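Local coordinates for Mgp-operon protein 3 (Mycoplasma pneumoniae M129, PDB 6TM0) that probably acts as a membrane-bound surface adhesin that helps the mycoplasma attach to host cells, at residues A[60-65]-A[446-451]; A[864-869]-A[927-932]. All blocks are in the same frame, centred on the assembly; numbering follows the deposited sequence.

From the N terminus, contact 1 opens just after strand 52-59, at 60-65, and closes at 446-451, the start of helix 446-454. The 380 residues between, several stretches of which are not modelled, form a long excursion whose return the contact fastens to the two-stranded sheet of 64-66 and 82-84. Only after that does contact 2 open, at 864-869, closing a much shorter loop of 57 residues at 927-932, where two antiparallel sheets near the C terminus meet. The contacts thus follow one another in series, neither nested nor crossed. Their centres lie about 30 Å apart and their nearest atoms about 19 Å, so each ties together its own part of the fold.

Contact 1 (A[60-65]-A[446-451]); sequences ALVRVK and VITQLY
In Thr448 the hydroxyl lies beside the residue's own backbone N (chi1 -57°), which leaves CG2 anti to that N and sends both branches to the backbone of 62-64. OG1 accepts the amide hydrogen of Val64, N to OG1 2.9 Å with an N-H...O angle of 152°, and is also bonded to Asn445 OD1 just before the helix, so two partners hold this buried hydroxyl. The CG2 branch fills in beside it, 3.9 Å from Arg63 CA and at the edge of the Arg63 guanidinium, near its plane. That guanidinium folds back on its own chain, NH1 giving a 2.9 Å bond to Val62 O. The first turns of helix 446-454 pack in this way on the two-stranded antiparallel sheet of 64-66 and 82-84, a helix-on-sheet contact to which Leu82 and Phe84 also contribute. Val64 lies against the helix surface, its branches divided between Ile447 and Tyr451, one turn apart: its CG1 meets Ile447 CG1 at 3.8 Å, and its CG2 meets Tyr451 CB at 3.8 Å. Farther along the Tyr451 ring, CE2 touches Val62 CG2 at 3.7 Å, the methyl approaching obliquely. Phe84 meets the same ring edge-to-face, while Tyr451 OH bonds Leu134 O and Ser113 N.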
loop_
_atom_site.group_PDB
_atom_site.type_symbol
_atom_site.label_atom_id
_atom_site.label_comp_id
_atom_site.label_asym_id
_atom_site.label_seq_id
_atom_site.Cartn_x
_atom_site.Cartn_y
_atom_site.Cartn_z
ATOM N N ALA A 60 17.213 -12.354 4.118
ATOM C CA ALA A 60 16.600 -13.118 3.011
ATOM C C ALA A 60 16.624 -14.635 3.272
ATOM O O ALA A 60 16.108 -15.435 2.465
ATOM C CB ALA A 60 17.300 -12.801 1.700
ATOM N N LEU A 61 17.231 -15.018 4.417
ATOM C CA LEU A 61 17.308 -16.392 4.882
ATOM C C LEU A 61 16.165 -16.712 5.832
ATOM O O LEU A 61 15.924 -17.889 6.099
ATOM C CB LEU A 61 18.680 -16.705 5.515
ATOM C CG LEU A 61 19.894 -16.552 4.620
ATOM C CD1 LEU A 61 21.129 -17.030 5.319
ATOM C CD2 LEU A 61 19.723 -17.304 3.317
ATOM N N VAL A 62 15.446 -15.692 6.319
ATOM C CA VAL A 62 14.284 -15.892 7.181
ATOM C C VAL A 62 13.293 -16.890 6.496
ATOM O O VAL A 62 13.056 -16.794 5.293
ATOM C CB VAL A 62 13.621 -14.530 7.589
ATOM C CG1 VAL A 62 12.709 -13.962 6.491
ATOM C CG2 VAL A 62 12.876 -14.643 8.919
ATOM N N ARG A 63 12.830 -17.900 7.209
ATOM C CA ARG A 63 11.885 -18.844 6.616
ATOM C C ARG A 63 10.767 -19.060 7.615
ATOM O O ARG A 63 11.020 -19.431 8.759
ATOM C CB ARG A 63 12.550 -20.168 6.149
ATOM C CG ARG A 63 13.571 -20.044 4.987
ATOM C CD ARG A 63 12.958 -19.818 3.604
ATOM N NE ARG A 63 13.971 -19.617 2.559
ATOM C CZ ARG A 63 14.323 -18.429 2.068
ATOM N NH1 ARG A 63 13.742 -17.321 2.509
ATOM N NH2 ARG A 63 15.251 -18.343 1.123
ATOM N N VAL A 64 9.548 -18.708 7.207
ATOM C CA VAL A 64 8.335 -18.773 8.020
ATOM C C VAL A 64 7.464 -20.001 7.597
ATOM O O VAL A 64 7.583 -20.493 6.470
ATOM C CB VAL A 64 7.567 -17.410 7.959
ATOM C CG1 VAL A 64 6.470 -17.330 9.010
ATOM C CG2 VAL A 64 8.516 -16.234 8.124
ATOM N N LYS A 65 6.629 -20.505 8.521
ATOM C CA LYS A 65 5.737 -21.648 8.287
ATOM C C LYS A 65 4.436 -21.552 9.074
ATOM O O LYS A 65 4.431 -21.153 10.247
ATOM C CB LYS A 65 6.432 -23.018 8.514
ATOM C CG LYS A 65 6.941 -23.272 9.936
ATOM C CD LYS A 65 7.530 -24.680 10.095
ATOM C CE LYS A 65 7.949 -25.036 11.508
ATOM N NZ LYS A 65 8.915 -24.062 12.089
ATOM N N VAL A 446 4.345 -17.649 0.635
ATOM C CA VAL A 446 3.696 -16.360 0.825
ATOM C C VAL A 446 3.943 -15.798 2.244
ATOM O O VAL A 446 4.415 -14.666 2.342
ATOM C CB VAL A 446 2.185 -16.429 0.429
ATOM C CG1 VAL A 446 1.415 -15.171 0.839
ATOM C CG2 VAL A 446 2.021 -16.681 -1.071
ATOM N N ILE A 447 3.718 -16.599 3.315
ATOM C CA ILE A 447 3.883 -16.163 4.713
ATOM C C ILE A 447 5.317 -15.649 5.030
ATOM O O ILE A 447 5.460 -14.709 5.825
ATOM C CB ILE A 447 3.387 -17.229 5.735
ATOM C CG1 ILE A 447 3.204 -16.632 7.160
ATOM C CG2 ILE A 447 4.241 -18.498 5.753
ATOM C CD1 ILE A 447 2.004 -15.712 7.363
ATOM N N THR A 448 6.348 -16.232 4.374
ATOM C CA THR A 448 7.756 -15.825 4.499
ATOM C C THR A 448 7.966 -14.429 3.886
ATOM O O THR A 448 8.419 -13.519 4.588
ATOM C CB THR A 448 8.677 -16.891 3.899
ATOM O OG1 THR A 448 8.419 -18.114 4.554
ATOM C CG2 THR A 448 10.144 -16.553 4.040
ATOM N N GLN A 449 7.614 -14.261 2.591
ATOM C CA GLN A 449 7.709 -12.984 1.881
ATOM C C GLN A 449 6.891 -11.952 2.639
ATOM O O GLN A 449 7.291 -10.791 2.680
ATOM C CB GLN A 449 7.160 -13.071 0.447
ATOM C CG GLN A 449 7.374 -14.397 -0.260
ATOM C CD GLN A 449 8.664 -14.468 -1.031
ATOM O OE1 GLN A 449 9.647 -13.774 -0.745
ATOM N NE2 GLN A 449 8.679 -15.330 -2.037
ATOM N N LEU A 450 5.758 -12.384 3.264
ATOM C CA LEU A 450 4.894 -11.505 4.052
ATOM C C LEU A 450 5.625 -10.979 5.259
ATOM O O LEU A 450 5.628 -9.773 5.468
ATOM C CB LEU A 450 3.538 -12.140 4.417
ATOM C CG LEU A 450 2.519 -12.226 3.264
ATOM C CD1 LEU A 450 1.273 -12.977 3.678
ATOM C CD2 LEU A 450 2.187 -10.842 2.688
ATOM N N TYR A 451 6.345 -11.843 5.972
ATOM C CA TYR A 451 7.148 -11.393 7.101
ATOM C C TYR A 451 8.342 -10.499 6.682
ATOM O O TYR A 451 8.647 -9.524 7.377
ATOM C CB TYR A 451 7.634 -12.587 7.934
ATOM C CG TYR A 451 8.537 -12.166 9.070
ATOM C CD1 TYR A 451 8.009 -11.691 10.267
ATOM C CD2 TYR A 451 9.920 -12.161 8.921
ATOM C CE1 TYR A 451 8.838 -11.303 11.319
ATOM C CE2 TYR A 451 10.759 -11.754 9.956
ATOM C CZ TYR A 451 10.215 -11.324 11.154
ATOM O OH TYR A 451 11.052 -10.918 12.160
#

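Contact 2 (A[864-869]-A[927-932]); sequences FYTFDN and DDLTGI
The carboxylate of Asp868 brings neither a face nor an edge against Leu929; it is the CB beneath it that meets Leu929 CD2, at 4.2 Å, while OD1 is bonded to the backbone N of Gly870. The other flat group nearby, the ring of Phe867, leaves from the far side of its strand and packs on Leu851 and Ile891 of its own sheet. The contact is face-to-face packing of two antiparallel sheets, as in a beta sandwich: strand 862-868 lies over strand 929-933, their short segments running antiparallel at 176° with axes 8.8 Å apart. At that spacing the strands join through side chains rather than through backbone bonds.

Strand alternation turns Thr866 and Asp868, two residues apart, to the same side. On the facing strand the inward residues are Leu929 and Ile932, three apart, and the reason is a classic beta bulge in which Thr930 and Gly931 both face Ile943. Thr930 points away as alternation requires; the extra residue, Gly931, delays the next inward position to Ile932, so Leu929 and Ile932 both reach Thr866. Val942 lies against both of these, and Val890 of the first sheet touches Ile932, extending the apolar layer.

At the periphery, Asp868 OD1 stands 6.0 Å from Asp928 OD1; the salt bridge of Asp928 with Lys886 probably softens any repulsion. At the centre, the Thr866 methyl, anti to the backbone N, is the group on which both facing side chains converge. Leu929 carries its branched end toward strand 862-868 with CG anti to its N (chi1 178°), placing CD2 3.6 Å from Thr866 CG2, and Ile932 CD1 sits against both branches of Thr866, 3.8 Å from CG2 and 3.8 Å from OG1.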
loop_
_atom_site.group_PDB
_atom_site.type_symbol
_atom_site.label_atom_id
_atom_site.label_comp_id
_atom_site.label_asym_id
_atom_site.label_seq_id
_atom_site.Cartn_x
_atom_site.Cartn_y
_atom_site.Cartn_z
ATOM N N PHE A 864 12.313 17.700 1.153
ATOM C CA PHE A 864 13.169 17.324 0.058
ATOM C C PHE A 864 13.124 15.802 -0.211
ATOM O O PHE A 864 13.643 14.996 0.568
ATOM C CB PHE A 864 14.587 17.869 0.259
ATOM C CG PHE A 864 14.737 19.363 0.090
ATOM C CD1 PHE A 864 14.577 19.959 -1.156
ATOM C CD2 PHE A 864 15.133 20.165 1.155
ATOM C CE1 PHE A 864 14.754 21.345 -1.318
ATOM C CE2 PHE A 864 15.326 21.545 0.992
ATOM C CZ PHE A 864 15.129 22.128 -0.239
ATOM N N TYR A 865 12.469 15.424 -1.317
ATOM C CA TYR A 865 12.364 14.028 -1.705
ATOM C C TYR A 865 13.474 13.712 -2.681
ATOM O O TYR A 865 13.491 14.257 -3.790
ATOM C CB TYR A 865 10.992 13.717 -2.333
ATOM C CG TYR A 865 9.831 13.669 -1.362
ATOM C CD1 TYR A 865 9.278 14.842 -0.843
ATOM C CD2 TYR A 865 9.224 12.456 -1.029
ATOM C CE1 TYR A 865 8.178 14.804 0.015
ATOM C CE2 TYR A 865 8.108 12.411 -0.194
ATOM C CZ TYR A 865 7.595 13.586 0.334
ATOM O OH TYR A 865 6.527 13.549 1.186
ATOM N N THR A 866 14.398 12.840 -2.275
ATOM C CA THR A 866 15.502 12.412 -3.125
ATOM C C THR A 866 15.197 11.067 -3.750
ATOM O O THR A 866 14.957 10.086 -3.031
ATOM C CB THR A 866 16.810 12.406 -2.333
ATOM O OG1 THR A 866 17.126 13.748 -1.976
ATOM C CG2 THR A 866 17.952 11.799 -3.097
ATOM N N PHE A 867 15.232 11.018 -5.088
ATOM C CA PHE A 867 15.010 9.792 -5.856
ATOM C C PHE A 867 16.338 9.334 -6.447
ATOM O O PHE A 867 17.097 10.163 -6.948
ATOM C CB PHE A 867 13.942 9.999 -6.946
ATOM C CG PHE A 867 12.586 10.357 -6.381
ATOM C CD1 PHE A 867 12.252 11.680 -6.111
ATOM C CD2 PHE A 867 11.656 9.368 -6.082
ATOM C CE1 PHE A 867 11.015 12.003 -5.556
ATOM C CE2 PHE A 867 10.411 9.696 -5.538
ATOM C CZ PHE A 867 10.105 11.011 -5.277
ATOM N N ASP A 868 16.641 8.032 -6.335
ATOM C CA ASP A 868 17.875 7.424 -6.830
ATOM C C ASP A 868 17.547 6.353 -7.886
ATOM O O ASP A 868 16.940 5.326 -7.559
ATOM C CB ASP A 868 18.702 6.864 -5.644
ATOM C CG ASP A 868 19.787 5.843 -5.955
ATOM O OD1 ASP A 868 20.357 5.892 -7.074
ATOM O OD2 ASP A 868 20.088 5.011 -5.072
ATOM N N ASN A 869 17.992 6.584 -9.143
ATOM C CA ASN A 869 17.763 5.683 -10.280
ATOM C C ASN A 869 18.243 4.245 -10.049
ATOM O O ASN A 869 17.634 3.316 -10.566
ATOM C CB ASN A 869 18.378 6.247 -11.565
ATOM C CG ASN A 869 17.802 7.560 -12.052
ATOM O OD1 ASN A 869 17.496 8.477 -11.277
ATOM N ND2 ASN A 869 17.679 7.692 -13.367
ATOM N N ASP A 927 25.674 9.938 -12.898
ATOM C CA ASP A 927 26.447 9.274 -11.843
ATOM C C ASP A 927 25.619 8.582 -10.776
ATOM O O ASP A 927 24.407 8.770 -10.735
ATOM C CB ASP A 927 27.418 10.268 -11.198
ATOM C CG ASP A 927 28.328 11.016 -12.165
ATOM O OD1 ASP A 927 28.908 10.365 -13.060
ATOM O OD2 ASP A 927 28.474 12.252 -12.012
ATOM N N ASP A 928 26.277 7.766 -9.921
ATOM C CA ASP A 928 25.608 7.062 -8.819
ATOM C C ASP A 928 25.634 7.938 -7.583
ATOM O O ASP A 928 26.693 8.227 -7.037
ATOM C CB ASP A 928 26.245 5.696 -8.498
ATOM C CG ASP A 928 26.343 4.743 -9.659
ATOM O OD1 ASP A 928 25.278 4.311 -10.167
ATOM O OD2 ASP A 928 27.487 4.415 -10.061
ATOM N N LEU A 929 24.465 8.375 -7.162
ATOM C CA LEU A 929 24.283 9.222 -6.006
ATOM C C LEU A 929 24.749 8.537 -4.725
ATOM O O LEU A 929 24.551 7.332 -4.568
ATOM C CB LEU A 929 22.779 9.551 -5.911
ATOM C CG LEU A 929 22.274 10.390 -4.747
ATOM C CD1 LEU A 929 22.719 11.834 -4.849
ATOM C CD2 LEU A 929 20.806 10.360 -4.718
ATOM N N THR A 930 25.387 9.314 -3.829
ATOM C CA THR A 930 25.705 8.899 -2.470
ATOM C C THR A 930 24.623 9.576 -1.599
ATOM O O THR A 930 23.933 8.897 -0.830
ATOM C CB THR A 930 27.111 9.290 -2.054
ATOM O OG1 THR A 930 28.043 8.748 -2.985
ATOM C CG2 THR A 930 27.445 8.820 -0.649
ATOM N N GLY A 931 24.458 10.890 -1.786
ATOM C CA GLY A 931 23.461 11.682 -1.080
ATOM C C GLY A 931 23.532 13.176 -1.309
ATOM O O GLY A 931 24.415 13.675 -2.004
ATOM N N ILE A 932 22.579 13.897 -0.719
ATOM C CA ILE A 932 22.499 15.356 -0.778
ATOM C C ILE A 932 22.568 15.951 0.632
ATOM O O ILE A 932 21.766 15.606 1.489
ATOM C CB ILE A 932 21.279 15.838 -1.608
ATOM C CG1 ILE A 932 21.435 15.422 -3.080
ATOM C CG2 ILE A 932 21.124 17.358 -1.512
ATOM C CD1 ILE A 932 20.486 14.546 -3.541
#